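Local coordinates for protein beta-N-acetylhexosaminidase (Beutenbergia cavernae, PDB 5BU9) that probably hydrolyses terminal non-reducing N-acetyl-D-hexosamine residues in N-acetyl-beta-D-hexosaminides, as a member of glycoside hydrolase family 3, at residues A[5-8]-A[9-13]; A[62-66]-A[67-71]; A[267-270]-A[271-275]; A[307-310]-A[311-315]. All coordinates share one frame; numbering follows the deposited sequence.

Contact 1. Residues A[5-8]-A[9-13]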
loop_
_atom_site.group_PDB
_atom_site.type_symbol
_atom_site.label_atom_id
_atom_site.label_comp_id
_atom_site.label_asym_id
_atom_site.label_seq_id
_atom_site.Cartn_x
_atom_site.Cartn_y
_atom_site.Cartn_z
ATOM N N LEU A 5 -13.278 4.538 -19.424
ATOM C CA LEU A 5 -13.012 3.127 -19.302
ATOM C C LEU A 5 -14.330 2.355 -19.264
ATOM O O LEU A 5 -15.344 2.886 -18.829
ATOM C CB LEU A 5 -12.186 2.877 -18.044
ATOM C CG LEU A 5 -10.684 3.071 -18.201
ATOM C CD1 LEU A 5 -10.338 4.362 -18.897
ATOM C CD2 LEU A 5 -10.036 3.012 -16.821
ATOM N N SER A 6 -14.322 1.116 -19.751
ATOM C CA SER A 6 -15.458 0.213 -19.579
ATOM C C SER A 6 -15.576 -0.148 -18.097
ATOM O O SER A 6 -14.629 0.053 -17.336
ATOM C CB SER A 6 -15.249 -1.051 -20.386
ATOM O OG SER A 6 -14.075 -1.704 -19.890
ATOM N N LEU A 7 -16.717 -0.700 -17.691
ATOM C CA LEU A 7 -16.849 -1.236 -16.330
ATOM C C LEU A 7 -15.661 -2.118 -15.943
ATOM O O LEU A 7 -15.084 -1.920 -14.885
ATOM C CB LEU A 7 -18.134 -2.044 -16.175
ATOM C CG LEU A 7 -18.244 -2.646 -14.780
ATOM C CD1 LEU A 7 -18.219 -1.550 -13.718
ATOM C CD2 LEU A 7 -19.530 -3.422 -14.700
ATOM N N GLU A 8 -15.299 -3.064 -16.821
ATOM C CA GLU A 8 -14.229 -4.033 -16.553
ATOM C C GLU A 8 -12.914 -3.301 -16.291
ATOM O O GLU A 8 -12.190 -3.610 -15.350
ATOM C CB GLU A 8 -14.057 -5.018 -17.728
ATOM C CG GLU A 8 -15.136 -6.094 -17.846
ATOM C CD GLU A 8 -16.456 -5.569 -18.417
ATOM O OE1 GLU A 8 -17.445 -6.334 -18.356
ATOM O OE2 GLU A 8 -16.520 -4.411 -18.919
ATOM N N GLN A 9 -12.625 -2.309 -17.128
ATOM C CA GLN A 9 -11.400 -1.550 -17.002
ATOM C C GLN A 9 -11.393 -0.692 -15.729
ATOM O O GLN A 9 -10.339 -0.536 -15.115
ATOM C CB GLN A 9 -11.195 -0.691 -18.242
ATOM C CG GLN A 9 -10.825 -1.505 -19.478
ATOM C CD GLN A 9 -10.959 -0.684 -20.728
ATOM O OE1 GLN A 9 -11.693 0.291 -20.738
ATOM N NE2 GLN A 9 -10.247 -1.060 -21.788
ATOM N N ARG A 10 -12.544 -0.161 -15.313
ATOM C CA ARG A 10 -12.583 0.637 -14.080
ATOM C C ARG A 10 -12.330 -0.245 -12.857
ATOM O O ARG A 10 -11.508 0.091 -12.000
ATOM C CB ARG A 10 -13.917 1.385 -13.942
ATOM C CG ARG A 10 -14.135 2.430 -15.027
ATOM C CD ARG A 10 -15.248 3.435 -14.697
ATOM N NE ARG A 10 -16.558 2.828 -14.445
ATOM C CZ ARG A 10 -17.458 2.492 -15.379
ATOM N NH1 ARG A 10 -17.215 2.671 -16.663
ATOM N NH2 ARG A 10 -18.626 1.966 -15.028
ATOM N N VAL A 11 -13.005 -1.391 -12.796
ATOM C CA VAL A 11 -12.724 -2.372 -11.766
ATOM C C VAL A 11 -11.225 -2.716 -11.777
ATOM O O VAL A 11 -10.570 -2.727 -10.734
ATOM C CB VAL A 11 -13.571 -3.619 -11.954
ATOM C CG1 VAL A 11 -13.091 -4.690 -11.006
ATOM C CG2 VAL A 11 -15.007 -3.299 -11.674
ATOM N N GLY A 12 -10.680 -2.952 -12.965
ATOM C CA GLY A 12 -9.279 -3.292 -13.112
ATOM C C GLY A 12 -8.385 -2.265 -12.459
ATOM O O GLY A 12 -7.367 -2.611 -11.869
ATOM N N GLN A 13 -8.778 -0.999 -12.497
ATOM C CA GLN A 13 -7.966 0.026 -11.830
ATOM C C GLN A 13 -7.903 -0.083 -10.298
ATOM O O GLN A 13 -7.036 0.548 -9.685
ATOM C CB GLN A 13 -8.491 1.417 -12.192
ATOM C CG GLN A 13 -8.348 1.718 -13.621
ATOM C CD GLN A 13 -6.904 1.869 -14.027
ATOM O OE1 GLN A 13 -6.147 2.614 -13.400
ATOM N NE2 GLN A 13 -6.507 1.147 -15.070
#

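Contact 2. Residues A[62-66]-A[67-71]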
loop_
_atom_site.group_PDB
_atom_site.type_symbol
_atom_site.label_atom_id
_atom_site.label_comp_id
_atom_site.label_asym_id
_atom_site.label_seq_id
_atom_site.Cartn_x
_atom_site.Cartn_y
_atom_site.Cartn_z
ATOM N N ALA A 62 4.529 -2.504 -21.002
ATOM C CA ALA A 62 4.263 -2.805 -22.407
ATOM C C ALA A 62 2.902 -3.495 -22.571
ATOM O O ALA A 62 2.390 -3.614 -23.672
ATOM C CB ALA A 62 5.369 -3.662 -22.984
ATOM N N ALA A 63 2.318 -3.953 -21.474
ATOM C CA ALA A 63 1.032 -4.612 -21.554
ATOM C C ALA A 63 -0.085 -3.595 -21.463
ATOM O O ALA A 63 -1.237 -3.949 -21.662
ATOM C CB ALA A 63 0.889 -5.662 -20.453
ATOM N N VAL A 64 0.231 -2.334 -21.166
ATOM C CA VAL A 64 -0.846 -1.347 -21.167
ATOM C C VAL A 64 -1.082 -1.013 -22.617
ATOM O O VAL A 64 -0.157 -0.727 -23.373
ATOM C CB VAL A 64 -0.601 -0.054 -20.277
ATOM C CG1 VAL A 64 0.199 -0.339 -19.018
ATOM C CG2 VAL A 64 -0.059 1.127 -21.036
ATOM N N THR A 65 -2.347 -1.163 -22.989
ATOM C CA THR A 65 -2.907 -0.919 -24.315
ATOM C C THR A 65 -4.267 -0.307 -24.054
ATOM O O THR A 65 -4.702 -0.239 -22.895
ATOM C CB THR A 65 -3.105 -2.200 -25.136
ATOM O OG1 THR A 65 -4.011 -3.070 -24.433
ATOM C CG2 THR A 65 -1.783 -2.919 -25.345
ATOM N N ASP A 66 -4.951 0.101 -25.118
ATOM C CA ASP A 66 -6.277 0.653 -24.971
ATOM C C ASP A 66 -7.284 -0.431 -24.520
ATOM O O ASP A 66 -8.144 -0.200 -23.663
ATOM C CB ASP A 66 -6.746 1.312 -26.285
ATOM C CG ASP A 66 -7.998 2.159 -26.073
ATOM O OD1 ASP A 66 -7.865 3.275 -25.512
ATOM O OD2 ASP A 66 -9.114 1.698 -26.420
ATOM N N GLU A 67 -7.171 -1.608 -25.108
ATOM C CA GLU A 67 -7.988 -2.743 -24.719
ATOM C C GLU A 67 -7.700 -3.233 -23.294
ATOM O O GLU A 67 -8.600 -3.677 -22.599
ATOM C CB GLU A 67 -7.782 -3.878 -25.716
ATOM C CG GLU A 67 -8.659 -5.078 -25.451
ATOM C CD GLU A 67 -8.781 -5.940 -26.675
ATOM O OE1 GLU A 67 -8.324 -5.477 -27.742
ATOM O OE2 GLU A 67 -9.320 -7.064 -26.575
ATOM N N ALA A 68 -6.454 -3.135 -22.845
ATOM C CA ALA A 68 -6.120 -3.597 -21.501
ATOM C C ALA A 68 -6.608 -2.633 -20.411
ATOM O O ALA A 68 -7.364 -3.018 -19.535
ATOM C CB ALA A 68 -4.632 -3.807 -21.376
ATOM N N THR A 69 -6.174 -1.380 -20.471
ATOM C CA THR A 69 -6.428 -0.434 -19.386
ATOM C C THR A 69 -6.926 0.918 -19.910
ATOM O O THR A 69 -6.792 1.944 -19.225
ATOM C CB THR A 69 -5.156 -0.184 -18.546
ATOM O OG1 THR A 69 -4.158 0.406 -19.388
ATOM C CG2 THR A 69 -4.598 -1.477 -18.022
ATOM N N GLY A 70 -7.455 0.935 -21.132
ATOM C CA GLY A 70 -7.874 2.191 -21.756
ATOM C C GLY A 70 -6.713 3.162 -21.917
ATOM O O GLY A 70 -6.912 4.386 -21.967
ATOM N N GLY A 71 -5.502 2.608 -22.013
ATOM C CA GLY A 71 -4.297 3.403 -22.141
ATOM C C GLY A 71 -3.805 4.014 -20.833
ATOM O O GLY A 71 -2.784 4.686 -20.809
#

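Contact 3. Residues A[267-270]-A[271-275]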
loop_
_atom_site.group_PDB
_atom_site.type_symbol
_atom_site.label_atom_id
_atom_site.label_comp_id
_atom_site.label_asym_id
_atom_site.label_seq_id
_atom_site.Cartn_x
_atom_site.Cartn_y
_atom_site.Cartn_z
ATOM N N THR A 267 -5.295 -1.454 0.405
ATOM C CA THR A 267 -5.261 -2.492 1.440
ATOM C C THR A 267 -3.833 -2.955 1.657
ATOM O O THR A 267 -2.974 -2.842 0.768
ATOM C CB THR A 267 -6.094 -3.764 1.109
ATOM O OG1 THR A 267 -5.531 -4.412 -0.040
ATOM C CG2 THR A 267 -7.559 -3.438 0.867
ATOM N N ASP A 268 -3.581 -3.494 2.843
ATOM C CA ASP A 268 -2.436 -4.372 3.035
ATOM C C ASP A 268 -2.666 -5.594 2.087
ATOM O O ASP A 268 -3.778 -5.809 1.575
ATOM C CB ASP A 268 -2.328 -4.767 4.514
ATOM C CG ASP A 268 -0.997 -5.443 4.869
ATOM O OD1 ASP A 268 -0.165 -5.716 3.974
ATOM O OD2 ASP A 268 -0.806 -5.736 6.066
ATOM N N ASP A 269 -1.635 -6.364 1.791
ATOM C CA ASP A 269 -1.843 -7.543 0.960
ATOM C C ASP A 269 -2.956 -8.427 1.505
ATOM O O ASP A 269 -2.879 -8.820 2.653
ATOM C CB ASP A 269 -0.582 -8.404 0.877
ATOM C CG ASP A 269 -0.896 -9.763 0.296
ATOM O OD1 ASP A 269 -1.196 -9.796 -0.921
ATOM O OD2 ASP A 269 -0.946 -10.762 1.067
ATOM N N VAL A 270 -3.980 -8.758 0.716
ATOM C CA VAL A 270 -5.035 -9.646 1.219
ATOM C C VAL A 270 -4.968 -11.023 0.560
ATOM O O VAL A 270 -5.827 -11.875 0.798
ATOM C CB VAL A 270 -6.425 -9.029 1.015
ATOM C CG1 VAL A 270 -6.573 -7.787 1.901
ATOM C CG2 VAL A 270 -6.668 -8.701 -0.493
ATOM N N SER A 271 -3.973 -11.230 -0.297
ATOM C CA SER A 271 -3.879 -12.462 -1.088
ATOM C C SER A 271 -3.532 -13.684 -0.230
ATOM O O SER A 271 -4.152 -14.722 -0.407
ATOM C CB SER A 271 -2.859 -12.315 -2.240
ATOM O OG SER A 271 -1.505 -12.404 -1.820
ATOM N N ALA A 272 -2.553 -13.583 0.680
ATOM C CA ALA A 272 -2.128 -14.766 1.434
ATOM C C ALA A 272 -2.048 -14.545 2.958
ATOM O O ALA A 272 -1.907 -15.506 3.723
ATOM C CB ALA A 272 -0.776 -15.265 0.902
ATOM N N ALA A 273 -2.128 -13.293 3.391
ATOM C CA ALA A 273 -2.116 -12.952 4.814
ATOM C C ALA A 273 -3.152 -13.771 5.602
ATOM O O ALA A 273 -4.371 -13.742 5.288
ATOM C CB ALA A 273 -2.370 -11.455 4.991
ATOM N N GLU A 274 -2.666 -14.485 6.609
ATOM C CA GLU A 274 -3.474 -15.439 7.339
ATOM C C GLU A 274 -4.690 -14.757 7.953
ATOM O O GLU A 274 -5.740 -15.354 8.031
ATOM C CB GLU A 274 -2.661 -16.126 8.436
ATOM C CG GLU A 274 -3.385 -17.274 9.130
ATOM C CD GLU A 274 -3.717 -18.448 8.180
ATOM O OE1 GLU A 274 -3.200 -18.493 7.019
ATOM O OE2 GLU A 274 -4.502 -19.325 8.603
ATOM N N GLN A 275 -4.541 -13.489 8.338
ATOM C CA GLN A 275 -5.583 -12.762 9.030
ATOM C C GLN A 275 -6.882 -12.693 8.203
ATOM O O GLN A 275 -7.964 -12.607 8.772
ATOM C CB GLN A 275 -5.104 -11.355 9.361
ATOM C CG GLN A 275 -6.230 -10.421 9.859
ATOM C CD GLN A 275 -6.454 -10.548 11.362
ATOM O OE1 GLN A 275 -5.974 -11.511 11.993
ATOM N NE2 GLN A 275 -7.157 -9.568 11.956
#

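Contact 4. Residues A[307-310]-A[311-315]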
loop_
_atom_site.group_PDB
_atom_site.type_symbol
_atom_site.label_atom_id
_atom_site.label_comp_id
_atom_site.label_asym_id
_atom_site.label_seq_id
_atom_site.Cartn_x
_atom_site.Cartn_y
_atom_site.Cartn_z
ATOM N N GLU A 307 -9.867 -14.129 -10.297
ATOM C CA GLU A 307 -11.207 -14.416 -9.778
ATOM C C GLU A 307 -11.749 -13.276 -8.876
ATOM O O GLU A 307 -12.964 -13.103 -8.773
ATOM C CB GLU A 307 -11.212 -15.732 -9.024
ATOM C CG GLU A 307 -10.746 -15.600 -7.577
ATOM C CD GLU A 307 -10.274 -16.926 -7.015
ATOM O OE1 GLU A 307 -10.820 -17.384 -5.977
ATOM O OE2 GLU A 307 -9.366 -17.509 -7.645
HETATM N N MSE A 308 -10.859 -12.496 -8.245
HETATM C CA MSE A 308 -11.308 -11.372 -7.428
HETATM C C MSE A 308 -11.839 -10.277 -8.316
HETATM O O MSE A 308 -12.879 -9.674 -8.047
HETATM C CB MSE A 308 -10.175 -10.827 -6.564
HETATM C CG MSE A 308 -9.721 -11.819 -5.530
HETATM SE SE MSE A 308 -8.038 -11.304 -4.652
HETATM C CE MSE A 308 -8.637 -9.787 -3.704
ATOM N N VAL A 309 -11.101 -10.002 -9.380
ATOM C CA VAL A 309 -11.537 -9.004 -10.354
ATOM C C VAL A 309 -12.900 -9.408 -10.892
ATOM O O VAL A 309 -13.804 -8.574 -10.972
ATOM C CB VAL A 309 -10.511 -8.831 -11.496
ATOM C CG1 VAL A 309 -11.112 -8.024 -12.641
ATOM C CG2 VAL A 309 -9.257 -8.133 -10.957
ATOM N N ALA A 310 -13.062 -10.689 -11.239
ATOM C CA ALA A 310 -14.313 -11.128 -11.876
ATOM C C ALA A 310 -15.474 -10.970 -10.913
ATOM O O ALA A 310 -16.573 -10.593 -11.308
ATOM C CB ALA A 310 -14.219 -12.565 -12.340
ATOM N N ALA A 311 -15.218 -11.271 -9.646
ATOM C CA ALA A 311 -16.249 -11.144 -8.640
ATOM C C ALA A 311 -16.656 -9.677 -8.465
ATOM O O ALA A 311 -17.836 -9.396 -8.275
ATOM C CB ALA A 311 -15.781 -11.716 -7.337
ATOM N N VAL A 312 -15.684 -8.756 -8.514
ATOM C CA VAL A 312 -15.986 -7.342 -8.301
ATOM C C VAL A 312 -16.761 -6.821 -9.509
ATOM O O VAL A 312 -17.732 -6.089 -9.334
ATOM C CB VAL A 312 -14.729 -6.499 -8.023
ATOM C CG1 VAL A 312 -15.100 -5.018 -7.947
ATOM C CG2 VAL A 312 -14.103 -6.922 -6.682
ATOM N N VAL A 313 -16.383 -7.244 -10.718
ATOM C CA VAL A 313 -17.143 -6.896 -11.918
ATOM C C VAL A 313 -18.568 -7.407 -11.808
ATOM O O VAL A 313 -19.516 -6.662 -12.035
ATOM C CB VAL A 313 -16.499 -7.454 -13.213
ATOM C CG1 VAL A 313 -17.490 -7.315 -14.397
ATOM C CG2 VAL A 313 -15.242 -6.734 -13.527
ATOM N N ALA A 314 -18.730 -8.682 -11.457
ATOM C CA ALA A 314 -20.068 -9.267 -11.446
ATOM C C ALA A 314 -20.961 -8.575 -10.418
ATOM O O ALA A 314 -22.149 -8.358 -10.671
ATOM C CB ALA A 314 -20.005 -10.761 -11.180
ATOM N N LYS A 315 -20.405 -8.185 -9.270
ATOM C CA LYS A 315 -21.265 -7.541 -8.269
ATOM C C LYS A 315 -21.663 -6.107 -8.693
ATOM O O LYS A 315 -22.758 -5.676 -8.401
ATOM C CB LYS A 315 -20.594 -7.533 -6.904
ATOM C CG LYS A 315 -21.479 -6.919 -5.754
ATOM C CD LYS A 315 -20.742 -6.927 -4.445
ATOM C CE LYS A 315 -21.500 -6.216 -3.337
ATOM N NZ LYS A 315 -22.659 -6.975 -2.862
#

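Contact 1. Residues A[5-8]-A[9-13]
Ser6 and Gln9 form a capping box at the start of helix 7-12. The Ser6 hydroxyl, OG, accepts from Gln9 N at 3.2 Å, and Gln9 OE1 answers by taking Ser6 N at 2.9 Å, a fairly straight bond (164° at the hydrogen) that arrives somewhat tilted from the amide plane. Serine suits the N-cap because its short hydroxyl can fold back on the first turn; glutamine has the reach to return across it. Leu5 lies ahead of the box, its CB 3.6 Å from Arg10 CG and its CD2 3.8 Å from Gln13 CG, so that it packs on the aliphatic parts of polar residues. The Arg10 chain bends at chi3 (-58°) and brings its guanidinium back along the first turn: NH1 makes a weak bond to Leu5 O at the edge, while Leu7 CA sits over one face. Further out, NE forms a salt bridge with Asp327. A leucine in place of Arg10 would probably cost Asp327 this charge partner and Leu5 O this weak donor. Arg10 and Gln13 thus face helix 320-336, whereas Val11 packs against both that helix and helix 305-318.

Contact 2. Residues A[62-66]-A[67-71]
Thr65 supplies both its hydroxyl and its carbonyl to the short helix 66-69. As N-cap, it accepts from Ala68 N through OG1 at 2.9 Å; with chi1 at 60°, OG1 stands between the backbone N and the carbonyl carbon, turned back toward that first-turn amide. The same oxygen lies 3.2 Å from Ala68 CB, and Ala63 O is also close to this methyl, where alanine's small size fits. Thr65 O takes two further donors, Thr69 N at 3.1 Å in an almost linear bond (173° at the hydrogen) and Gly71 N at 3.1 Å. They reach the oxygen from opposite faces of its carbonyl plane, Gly71 N from well above it. Asp66 O receives a weak bond from Gly70 N at 2.9 Å. Gly70 and Gly71 both have positive phi, which glycine adopts readily, as the chain leaves the helix. The Thr69 hydroxyl bonds to Val72 O, just beyond the glycines, and its OG1 also touches Val64 CB at 3.7 Å. From outside, Gln9 NE2 reaches Glu67 O and His36 ND1 reaches Ala68 O. One threonine therefore serves both ends of a helix barely one turn long, and the carboxylates of Asp66 and Glu67 may be mildly favourable near the amides of the helix start.

Contact 3. Residues A[267-270]-A[271-275]
Two residues beyond strand 264-267, the backbone from Asp269 to Ala273 turns without forming regular structure. Asp269 is still extended, Val270 to Ala272 curl round, and Ala273 is extended again, bringing its CB to 3.6 Å from Asp269 O. The Asp269 carboxylate fills the bend and makes an Asx turn: OD1 accepts from Ser271 N at 3.2 Å, the amide coming from above the carboxylate plane. OD1 also receives the Ser271 hydroxyl, OG, at 2.8 Å on its syn lone pair. The other oxygen, OD2, takes Ala272 N at 3.3 Å, again by the syn lone pair and nearly straight at 174°. CG is anti to the backbone N (chi1 167°), which swings the carboxylate forward over the amides that follow. Outside the loop, OD1 accepts from Ser299 N as well, Ser271 OG bonds to Asp301 N, and Arg284 holds Val270 O. An alanine in place of Asp269 would probably leave the amides of Ser271, Ala272 and Ser299 without this acceptor and cost the Ser271 hydroxyl one of its two partners. Serine suits its place here, since the small hydroxyl of Ser271 can give to the aspartate while meeting the Asp301 amide. On the preceding residue, Asp268 OD1 bonds to a glycerol, probably from the crystallisation liquor. The chemistry implies a turn whose amides are gathered largely by one carboxylate, at the C-terminal end of a barrel strand, the side on which TIM barrels carry their active sites.

Contact 4. Residues A[307-310]-A[311-315]
Val309 and Val313, one helical turn apart, both hold CG1 anti to the backbone N (chi1 168° in each), the rotamer that valine commonly takes in a helix. It turns Val309 CG1 toward Val313 CG2, and the two methyls meet loosely at 4.4 Å along one side of helix 305-318. In the same rotamer, Val312 CG2 lies 3.3 Å from Met308 O and Val313 CG2 lies 3.5 Å from Val309 O, each methyl resting by the carbonyl of the turn before. Those carbonyls belong to a regular ladder: Ala311 N bonds to Glu307 O, Val312 N to Met308 O, Val313 N to Val309 O at 2.9 Å, and Ala314 N to Ala310 O. Ala310 and Ala314 take the exposed side, where a methyl is enough, and Ala311 CB is small enough to lie against Ala282 of helix 281-291. Met308, a selenomethionine in this crystal, and Val309 both reach Phe15 of strand 15-20, and Val312 joins them there. These backbone groups thus pair with one another, and buried Val309, Val312 and Met308 give the helix an apolar face for the barrel strand and its neighbouring helices.

How the contacts relate
All four contacts lie in the TIM-barrel domain of family 3 and follow one another along the chain in numerical order. Contacts 1 and 4, on helices 7-12 and 305-318, have centres 11 Å apart and meet through valines, Val11 CG1 to Val312 CG1 at 3.7 Å, so that the beginning of the chain packs beside a late helix. Contact 2, also about 11 Å from contact 1 between centres, touches it through the Gln9 side chain. Contact 3 lies nearer the centre of the molecule, about 27 Å from contact 2 between centres, and touches contact 4 where Val270 meets Met308. Helix packing at the periphery is thereby linked to a loop at a barrel strand's end.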